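Local coordinates for A151R (African swine fever virus Georgia 2007/1, PDB 7CMA), which is a zinc-binding viral non-structural protein whose biochemical role is uncertain, possibly an oxygenase, at residues K16-I21 against N74-I79. Sequence-based numbering, arbitrary orientation.
Sequences KLIECI and NIAKMI
A76 sets its methyl group between I18 and I21, where the two helices come closest in CA distance. The CA atoms of I18 and A76 are 5.3 Å apart. The segment axes approach to 8.5 Å, and their directions differ by 125°, nearer antiparallel than parallel. A76 CB lies 3.5 Å from the carbonyl oxygen I18 O, so a methyl packs on backbone as well as on side chains. The CG2 branches of both isoleucines also meet this methyl. On I21, CG2 is anti to the backbone N and reaches the main chain of the other helix, with A76 CA 3.8 Å away. Its longer branch goes to the next turn of that helix, where I21 CD1 touches I79 CG2 at 3.9 Å. I21 and I79 lie slantwise to each other, and I79 CD1 comes back onto I21 CG2. I18 sends its longer branch past the other flank of A76, to K77. An extended chi2 of 180° carries I18 CD1 to within 3.8 Å of K77 CA. The same methyl rests beside the aliphatic part of the K77 side chain, which is bent at chi3 and solvent-exposed. No hydrogen bond crosses the interface; the contact is apolar and mostly buried. E19 makes a salt bridge to K73 beside it. Here helix 3-28 packs against helix 72-84. Y22 of helix 3-28 also packs on A76, and Y80 of helix 72-84 on L17 and I18. Both I21 and I79 rest on I92 of strand 90-94, an edge strand, within this chain, of the five-stranded antiparallel sheet.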
loop_
_atom_site.group_PDB
_atom_site.type_symbol
_atom_site.label_atom_id
_atom_site.label_comp_id
_atom_site.label_asym_id
_atom_site.label_seq_id
_atom_site.Cartn_x
_atom_site.Cartn_y
_atom_site.Cartn_z
ATOM N N LYS A 16 5.037 4.024 10.206
ATOM C CA LYS A 16 5.499 4.833 9.048
ATOM C C LYS A 16 5.306 6.324 9.364
ATOM O O LYS A 16 6.222 7.095 9.091
ATOM C CB LYS A 16 4.759 4.425 7.771
ATOM C CG LYS A 16 5.216 3.112 7.150
ATOM C CD LYS A 16 5.076 3.063 5.640
ATOM C CE LYS A 16 3.960 2.154 5.172
ATOM N NZ LYS A 16 2.629 2.655 5.593
ATOM N N LEU A 17 4.190 6.695 9.993
ATOM C CA LEU A 17 3.864 8.117 10.294
ATOM C C LEU A 17 4.786 8.616 11.414
ATOM O O LEU A 17 5.398 9.665 11.222
ATOM C CB LEU A 17 2.387 8.245 10.676
ATOM C CG LEU A 17 1.886 9.675 10.899
ATOM C CD1 LEU A 17 2.346 10.606 9.783
ATOM C CD2 LEU A 17 0.369 9.704 11.022
ATOM N N ILE A 18 5.032 7.784 12.432
ATOM C CA ILE A 18 5.987 8.112 13.534
ATOM C C ILE A 18 7.386 8.302 12.940
ATOM O O ILE A 18 8.069 9.258 13.347
ATOM C CB ILE A 18 5.976 7.037 14.638
ATOM C CG1 ILE A 18 4.702 7.116 15.484
ATOM C CG2 ILE A 18 7.229 7.132 15.495
ATOM C CD1 ILE A 18 4.625 6.078 16.587
ATOM N N GLU A 19 7.804 7.415 12.032
ATOM C CA GLU A 19 9.142 7.499 11.384
ATOM C C GLU A 19 9.229 8.810 10.591
ATOM O O GLU A 19 10.220 9.533 10.757
ATOM C CB GLU A 19 9.395 6.288 10.481
ATOM C CG GLU A 19 10.840 6.168 10.014
ATOM C CD GLU A 19 11.823 5.670 11.065
ATOM O OE1 GLU A 19 11.381 5.368 12.196
ATOM O OE2 GLU A 19 13.035 5.624 10.765
ATOM N N CYS A 20 8.187 9.129 9.824
ATOM C CA CYS A 20 8.086 10.402 9.067
ATOM C C CYS A 20 8.222 11.597 10.022
ATOM O O CYS A 20 9.069 12.480 9.756
ATOM C CB CYS A 20 6.772 10.478 8.303
ATOM S SG CYS A 20 6.719 11.846 7.121
ATOM N N ILE A 21 7.442 11.616 11.105
ATOM C CA ILE A 21 7.465 12.736 12.096
ATOM C C ILE A 21 8.855 12.801 12.733
ATOM O O ILE A 21 9.390 13.915 12.860
ATOM C CB ILE A 21 6.359 12.577 13.153
ATOM C CG1 ILE A 21 4.969 12.571 12.508
ATOM C CG2 ILE A 21 6.483 13.652 14.222
ATOM C CD1 ILE A 21 3.871 12.125 13.430
ATOM N N ASN A 74 10.190 9.577 20.952
ATOM C CA ASN A 74 9.110 9.567 21.969
ATOM C C ASN A 74 8.145 10.717 21.677
ATOM O O ASN A 74 6.939 10.534 21.895
ATOM C CB ASN A 74 9.653 9.623 23.401
ATOM C CG ASN A 74 9.945 8.249 23.969
ATOM O OD1 ASN A 74 9.286 7.271 23.617
ATOM N ND2 ASN A 74 10.965 8.154 24.807
ATOM N N ILE A 75 8.657 11.862 21.212
ATOM C CA ILE A 75 7.796 13.027 20.849
ATOM C C ILE A 75 6.981 12.664 19.605
ATOM O O ILE A 75 5.753 12.870 19.630
ATOM C CB ILE A 75 8.629 14.304 20.635
ATOM C CG1 ILE A 75 9.573 14.566 21.812
ATOM C CG2 ILE A 75 7.717 15.491 20.350
ATOM C CD1 ILE A 75 9.734 16.020 22.172
ATOM N N ALA A 76 7.619 12.029 18.619
ATOM C CA ALA A 76 6.941 11.558 17.388
ATOM C C ALA A 76 5.731 10.693 17.760
ATOM O O ALA A 76 4.682 10.843 17.111
ATOM C CB ALA A 76 7.910 10.805 16.519
ATOM N N LYS A 77 5.891 9.798 18.739
ATOM C CA LYS A 77 4.816 8.878 19.208
ATOM C C LYS A 77 3.695 9.687 19.871
ATOM O O LYS A 77 2.525 9.395 19.591
ATOM C CB LYS A 77 5.380 7.844 20.187
ATOM C CG LYS A 77 4.401 6.758 20.609
ATOM C CD LYS A 77 5.075 5.501 21.118
ATOM C CE LYS A 77 6.258 5.080 20.271
ATOM N NZ LYS A 77 7.102 4.077 20.965
ATOM N N MET A 78 4.051 10.657 20.722
ATOM C CA MET A 78 3.085 11.577 21.385
ATOM C C MET A 78 2.283 12.329 20.320
ATOM O O MET A 78 1.051 12.451 20.480
ATOM C CB MET A 78 3.806 12.596 22.275
ATOM C CG MET A 78 4.329 12.012 23.575
ATOM S SD MET A 78 5.570 13.079 24.362
ATOM C CE MET A 78 5.656 12.337 25.991
ATOM N N ILE A 79 2.950 12.783 19.256
ATOM C CA ILE A 79 2.300 13.559 18.161
ATOM C C ILE A 79 1.366 12.630 17.366
ATOM O O ILE A 79 0.235 13.058 17.083
ATOM C CB ILE A 79 3.349 14.252 17.270
ATOM C CG1 ILE A 79 4.127 15.315 18.050
ATOM C CG2 ILE A 79 2.695 14.835 16.026
ATOM C CD1 ILE A 79 5.258 15.945 17.277
#